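Local coordinates for protein UV damage endonuclease (Sulfolobus acidocaldarius, PDB 3TC3) that probably cuts DNA at UV-induced lesions as a manganese-binding, TIM-barrel endonuclease of the UvdE family, opening the way for excision repair, at residues T266-E271 with E293-K298; N272-V277 with V300-E305. All coordinates share one frame; numbering follows the deposited sequence.

Contact 1 (T266-E271 with E293-K298)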
loop_
_atom_site.group_PDB
_atom_site.type_symbol
_atom_site.label_atom_id
_atom_site.label_comp_id
_atom_site.label_asym_id
_atom_site.label_seq_id
_atom_site.Cartn_x
_atom_site.Cartn_y
_atom_site.Cartn_z
ATOM N N THR A 266 -7.418 -2.142 -16.726
ATOM C CA THR A 266 -6.366 -3.103 -17.056
ATOM C C THR A 266 -5.072 -2.361 -17.469
ATOM O O THR A 266 -4.005 -2.991 -17.561
ATOM C CB THR A 266 -6.824 -4.064 -18.195
ATOM O OG1 THR A 266 -7.526 -3.348 -19.189
ATOM C CG2 THR A 266 -7.738 -5.111 -17.570
ATOM N N THR A 267 -5.189 -1.052 -17.712
ATOM C CA THR A 267 -3.978 -0.233 -17.979
ATOM C C THR A 267 -4.395 1.219 -17.804
ATOM O O THR A 267 -5.610 1.513 -17.842
ATOM C CB THR A 267 -3.506 -0.445 -19.487
ATOM O OG1 THR A 267 -2.184 0.133 -19.661
ATOM C CG2 THR A 267 -4.485 0.249 -20.506
ATOM N N ILE A 268 -3.440 2.105 -17.605
ATOM C CA ILE A 268 -3.812 3.518 -17.502
ATOM C C ILE A 268 -4.065 4.074 -18.903
ATOM O O ILE A 268 -3.502 3.646 -19.899
ATOM C CB ILE A 268 -2.765 4.441 -16.809
ATOM C CG1 ILE A 268 -1.413 4.388 -17.542
ATOM C CG2 ILE A 268 -2.580 4.007 -15.331
ATOM C CD1 ILE A 268 -0.478 5.514 -16.871
ATOM N N ASN A 269 -4.964 5.061 -18.952
ATOM C CA ASN A 269 -5.158 5.806 -20.175
ATOM C C ASN A 269 -4.310 7.090 -20.121
ATOM O O ASN A 269 -4.380 7.870 -19.159
ATOM C CB ASN A 269 -6.657 6.164 -20.278
ATOM C CG ASN A 269 -6.934 7.047 -21.487
ATOM O OD1 ASN A 269 -6.647 8.243 -21.491
ATOM N ND2 ASN A 269 -7.441 6.434 -22.536
ATOM N N GLU A 270 -3.467 7.249 -21.124
ATOM C CA GLU A 270 -2.491 8.340 -21.039
ATOM C C GLU A 270 -3.166 9.690 -20.946
ATOM O O GLU A 270 -2.650 10.577 -20.232
ATOM C CB GLU A 270 -1.540 8.333 -22.248
ATOM C CG GLU A 270 -0.823 9.686 -22.472
ATOM C CD GLU A 270 0.231 9.668 -23.567
ATOM O OE1 GLU A 270 0.319 8.667 -24.315
ATOM O OE2 GLU A 270 1.017 10.617 -23.633
ATOM N N GLU A 271 -4.267 9.905 -21.668
ATOM C CA GLU A 271 -4.879 11.232 -21.578
ATOM C C GLU A 271 -5.528 11.460 -20.192
ATOM O O GLU A 271 -5.517 12.582 -19.677
ATOM C CB GLU A 271 -5.910 11.409 -22.730
ATOM C CG GLU A 271 -5.489 10.730 -24.120
ATOM C CD GLU A 271 -4.196 11.258 -24.615
ATOM O OE1 GLU A 271 -4.022 12.481 -24.406
ATOM O OE2 GLU A 271 -3.341 10.492 -25.177
ATOM N N GLU A 293 3.917 -2.817 -14.109
ATOM C CA GLU A 293 5.084 -2.027 -14.576
ATOM C C GLU A 293 4.865 -1.410 -15.990
ATOM O O GLU A 293 5.487 -0.416 -16.284
ATOM C CB GLU A 293 6.408 -2.867 -14.606
ATOM C CG GLU A 293 6.423 -3.927 -15.734
ATOM C CD GLU A 293 5.499 -5.154 -15.526
ATOM O OE1 GLU A 293 4.893 -5.411 -14.431
ATOM O OE2 GLU A 293 5.412 -5.946 -16.496
ATOM N N ILE A 294 3.996 -2.018 -16.807
ATOM C CA ILE A 294 3.774 -1.484 -18.172
ATOM C C ILE A 294 3.092 -0.072 -18.045
ATOM O O ILE A 294 3.508 0.897 -18.709
ATOM C CB ILE A 294 2.955 -2.461 -18.978
ATOM C CG1 ILE A 294 3.711 -3.823 -19.170
ATOM C CG2 ILE A 294 2.497 -1.761 -20.372
ATOM C CD1 ILE A 294 4.612 -3.944 -20.308
ATOM N N SER A 295 2.112 0.083 -17.128
ATOM C CA SER A 295 1.591 1.372 -16.855
ATOM C C SER A 295 2.597 2.284 -16.166
ATOM O O SER A 295 2.546 3.506 -16.405
ATOM C CB SER A 295 0.274 1.316 -16.033
ATOM O OG SER A 295 -0.795 1.017 -16.917
ATOM N N ALA A 296 3.476 1.747 -15.295
ATOM C CA ALA A 296 4.457 2.596 -14.652
ATOM C C ALA A 296 5.401 3.185 -15.696
ATOM O O ALA A 296 5.751 4.373 -15.584
ATOM C CB ALA A 296 5.247 1.797 -13.648
ATOM N N LEU A 297 5.713 2.399 -16.728
ATOM C CA LEU A 297 6.530 2.950 -17.833
ATOM C C LEU A 297 5.830 4.039 -18.578
ATOM O O LEU A 297 6.487 5.032 -18.901
ATOM C CB LEU A 297 6.997 1.864 -18.800
ATOM C CG LEU A 297 7.948 0.867 -18.105
ATOM C CD1 LEU A 297 8.196 -0.287 -19.039
ATOM C CD2 LEU A 297 9.254 1.535 -17.657
ATOM N N LYS A 298 4.506 3.907 -18.793
ATOM C CA LYS A 298 3.746 4.940 -19.525
ATOM C C LYS A 298 3.762 6.173 -18.617
ATOM O O LYS A 298 3.975 7.318 -19.095
ATOM C CB LYS A 298 2.316 4.456 -19.739
ATOM C CG LYS A 298 2.004 3.227 -20.694
ATOM C CD LYS A 298 0.417 2.888 -20.535
ATOM C CE LYS A 298 -0.175 2.021 -21.599
ATOM N NZ LYS A 298 -1.662 2.167 -21.347
#
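A chi1 of -168° carries Thr267 OG1 toward helix 293-305, and the chain of Lys298, almost fully extended beyond CG, brings its ammonium to it: Lys298 NZ donates to Thr267 OG1 at 2.7 Å, the two side chains crossing at about a right angle. The same nitrogen makes a second bond, to the backbone carbonyl Ile268 O at 2.8 Å. It approaches in the carbonyl plane, with a C=O...N angle of 157°, and so ties two successive residues of the loop to one ammonium group. One turn earlier on helix 293-305, Ser295 OG accepts the backbone N-H of Ile268 over 2.9 Å in a nearly straight bond (164°). Ile268 is buried; its side chain runs past that of Lys298 in the opposite direction, and the 3.8 Å between Ile268 CG1 and Lys298 CD adds aliphatic packing beside the polar grip. Asp291, in the loop ahead of helix 293-305, bonds with one carboxylate oxygen to Thr267 OG1 and with the other to Ser295 OG. Next along the chain from Ile268, Asn269 N-caps helix 270-279 through its OD1, which accepts from Asn272 N. The loop entering one barrel helix is thus fastened to the first turns of the next. Both the N-H and the C=O of buried Ile268 find partners on helix 293-305. Because Thr267 OG1 bonds to Asp291 OD2 as well as to Lys298 NZ, the carboxylate is linked to the ammonium through the hydroxyl and may help stabilise its charge.

Contact 2 (N272-V277 with V300-E305)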
loop_
_atom_site.group_PDB
_atom_site.type_symbol
_atom_site.label_atom_id
_atom_site.label_comp_id
_atom_site.label_asym_id
_atom_site.label_seq_id
_atom_site.Cartn_x
_atom_site.Cartn_y
_atom_site.Cartn_z
ATOM N N ASN A 272 -6.144 10.422 -19.609
ATOM C CA ASN A 272 -6.703 10.529 -18.247
ATOM C C ASN A 272 -5.575 10.833 -17.263
ATOM O O ASN A 272 -5.731 11.650 -16.361
ATOM C CB ASN A 272 -7.476 9.263 -17.841
ATOM C CG ASN A 272 -8.783 9.132 -18.569
ATOM O OD1 ASN A 272 -9.363 10.118 -18.999
ATOM N ND2 ASN A 272 -9.252 7.934 -18.707
ATOM N N PHE A 273 -4.453 10.130 -17.422
ATOM C CA PHE A 273 -3.345 10.340 -16.494
ATOM C C PHE A 273 -2.778 11.733 -16.618
ATOM O O PHE A 273 -2.494 12.377 -15.589
ATOM C CB PHE A 273 -2.264 9.219 -16.711
ATOM C CG PHE A 273 -1.137 9.314 -15.734
ATOM C CD1 PHE A 273 -1.337 8.983 -14.398
ATOM C CD2 PHE A 273 0.109 9.801 -16.152
ATOM C CE1 PHE A 273 -0.245 9.120 -13.470
ATOM C CE2 PHE A 273 1.176 9.907 -15.257
ATOM C CZ PHE A 273 1.005 9.557 -13.909
ATOM N N ARG A 274 -2.615 12.159 -17.875
ATOM C CA ARG A 274 -2.154 13.558 -18.091
ATOM C C ARG A 274 -3.118 14.558 -17.440
ATOM O O ARG A 274 -2.674 15.548 -16.818
ATOM C CB ARG A 274 -2.021 13.836 -19.590
ATOM C CG ARG A 274 -0.801 13.191 -20.179
ATOM C CD ARG A 274 -0.846 13.319 -21.718
ATOM N NE ARG A 274 0.368 12.822 -22.309
ATOM C CZ ARG A 274 1.465 13.539 -22.458
ATOM N NH1 ARG A 274 1.520 14.798 -22.018
ATOM N NH2 ARG A 274 2.524 12.934 -23.000
ATOM N N ARG A 275 -4.419 14.362 -17.537
ATOM C CA ARG A 275 -5.351 15.318 -16.938
ATOM C C ARG A 275 -5.217 15.331 -15.426
ATOM O O ARG A 275 -5.262 16.408 -14.763
ATOM C CB ARG A 275 -6.771 14.984 -17.305
ATOM C CG ARG A 275 -7.352 15.863 -18.437
ATOM C CD ARG A 275 -8.856 15.593 -18.600
ATOM N NE ARG A 275 -8.992 14.607 -19.659
ATOM C CZ ARG A 275 -9.328 13.344 -19.478
ATOM N NH1 ARG A 275 -9.594 12.904 -18.239
ATOM N NH2 ARG A 275 -9.383 12.515 -20.534
ATOM N N PHE A 276 -4.973 14.157 -14.837
ATOM C CA PHE A 276 -4.751 14.086 -13.426
ATOM C C PHE A 276 -3.467 14.803 -12.984
ATOM O O PHE A 276 -3.461 15.552 -11.990
ATOM C CB PHE A 276 -4.675 12.571 -13.052
ATOM C CG PHE A 276 -4.566 12.356 -11.592
ATOM C CD1 PHE A 276 -5.740 12.397 -10.803
ATOM C CD2 PHE A 276 -3.355 12.095 -11.004
ATOM C CE1 PHE A 276 -5.717 12.181 -9.468
ATOM C CE2 PHE A 276 -3.310 11.880 -9.538
ATOM C CZ PHE A 276 -4.490 12.014 -8.803
ATOM N N VAL A 277 -2.371 14.508 -13.632
ATOM C CA VAL A 277 -1.101 15.048 -13.120
ATOM C C VAL A 277 -1.047 16.577 -13.366
ATOM O O VAL A 277 -0.256 17.231 -12.697
ATOM C CB VAL A 277 0.145 14.418 -13.727
ATOM C CG1 VAL A 277 0.308 12.952 -13.275
ATOM C CG2 VAL A 277 0.144 14.513 -15.163
ATOM N N VAL A 300 6.006 7.180 -16.306
ATOM C CA VAL A 300 7.328 7.809 -16.241
ATOM C C VAL A 300 7.502 8.664 -17.535
ATOM O O VAL A 300 7.974 9.811 -17.416
ATOM C CB VAL A 300 8.374 6.688 -16.170
ATOM C CG1 VAL A 300 9.777 7.240 -16.500
ATOM C CG2 VAL A 300 8.458 6.156 -14.809
ATOM N N LYS A 301 7.090 8.102 -18.641
ATOM C CA LYS A 301 7.218 8.806 -19.963
ATOM C C LYS A 301 6.434 10.123 -19.936
ATOM O O LYS A 301 7.017 11.158 -20.279
ATOM C CB LYS A 301 6.761 7.900 -21.086
ATOM C CG LYS A 301 6.987 8.466 -22.495
ATOM C CD LYS A 301 6.079 7.734 -23.503
ATOM C CE LYS A 301 4.755 8.538 -23.612
ATOM N NZ LYS A 301 3.579 7.882 -24.316
ATOM N N VAL A 302 5.195 10.126 -19.392
ATOM C CA VAL A 302 4.378 11.350 -19.292
ATOM C C VAL A 302 5.053 12.331 -18.345
ATOM O O VAL A 302 5.171 13.527 -18.633
ATOM C CB VAL A 302 2.916 11.005 -18.873
ATOM C CG1 VAL A 302 2.138 12.234 -18.528
ATOM C CG2 VAL A 302 2.213 10.184 -19.954
ATOM N N LEU A 303 5.482 11.856 -17.177
ATOM C CA LEU A 303 6.014 12.779 -16.172
ATOM C C LEU A 303 7.307 13.438 -16.637
ATOM O O LEU A 303 7.539 14.585 -16.275
ATOM C CB LEU A 303 6.242 12.131 -14.784
ATOM C CG LEU A 303 4.919 11.689 -14.173
ATOM C CD1 LEU A 303 5.157 10.885 -12.950
ATOM C CD2 LEU A 303 4.086 12.857 -13.780
ATOM N N LYS A 304 8.113 12.719 -17.418
ATOM C CA LYS A 304 9.387 13.259 -17.886
ATOM C C LYS A 304 9.041 14.383 -18.865
ATOM O O LYS A 304 9.649 15.467 -18.840
ATOM C CB LYS A 304 10.225 12.179 -18.598
ATOM C CG LYS A 304 10.954 11.238 -17.640
ATOM C CD LYS A 304 11.582 9.976 -18.304
ATOM C CE LYS A 304 12.875 10.324 -18.988
ATOM N NZ LYS A 304 13.755 9.141 -19.191
ATOM N N GLU A 305 8.067 14.116 -19.713
ATOM C CA GLU A 305 7.627 15.115 -20.688
ATOM C C GLU A 305 7.089 16.368 -20.035
ATOM O O GLU A 305 7.333 17.472 -20.515
ATOM C CB GLU A 305 6.691 14.516 -21.696
ATOM C CG GLU A 305 6.220 15.542 -22.690
ATOM C CD GLU A 305 4.819 15.269 -23.119
ATOM O OE1 GLU A 305 4.625 14.135 -23.606
ATOM O OE2 GLU A 305 3.940 16.187 -22.986
#
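Helices 272-277 and 300-305 run in the same general sense, their axes 10.6 Å apart at closest approach with a signed crossing angle of -45°, as neighbouring outer helices of a TIM barrel. They belong to helices 270-279 and 293-305, which come before and after strand 283-287, the last of the eight parallel strands; that strand and helix 293-305 make the eighth beta-alpha unit, packed beside the helix of the seventh. Val302, directed at helix 272-277, touches both Phe273 and Arg274. Its CG1 lies 3.5 Å from Arg274 CG and sits over the centre of one face of the Arg274 guanidinium, while the edge of the Phe273 ring meets the same methyl, CD2 to CG1 being 4.0 Å. Phe273 holds its CG anti to the backbone nitrogen (chi1 -176°), which directs the ring inward, where it packs on Leu287 of strand 283-287 and joins Tyr252 edge to face. One turn on, Val277 CG1 lies against a face of that ring, 3.5 Å above its plane and offset toward the rim, and also touches Leu303 CD2 at 3.8 Å. Leu303 in turn reaches Met22 and Val24 of strand 22-27, so the apolar seam passes from the helices to the first barrel strand. Outside this seam the chain of Arg274, extended from CG to NE, spans the gap to Glu305, and a second carboxylate, that of Glu270, takes its NE. The guanidinium and carboxylate planes of Arg274 and Glu305 are 30° apart. In their two-bond salt bridge, the 2.5 Å between Arg274 NH2 and Glu305 OE1 is doubtful as an exact length; Arg274 NH1 reaches Glu305 OE2 at 3.0 Å, from above the carboxylate plane.

Contact 1 joins the loop leading into helix 270-279 to the start of helix 293-305, and contact 2 continues between the two helices, the centres of the contacts about 10 Å apart. Direct atomic contacts join them: Ile268 CD1 packs 4.0 Å from Phe273 CG, and Glu270 OE2 lies 3.9 Å from Val302 CG2. Glu270 also approaches Lys301 in a long, weak ion pair, OE1 to NZ 3.4 Å. Contact 1, the more polar, is somewhat nearer the metal site: the side chain of Ile268 is about 8 Å from that of the manganese ligand Glu288 and about 12 Å from the ion, that of Phe273 about 11 and 13 Å. Neither contact supplies a metal ligand.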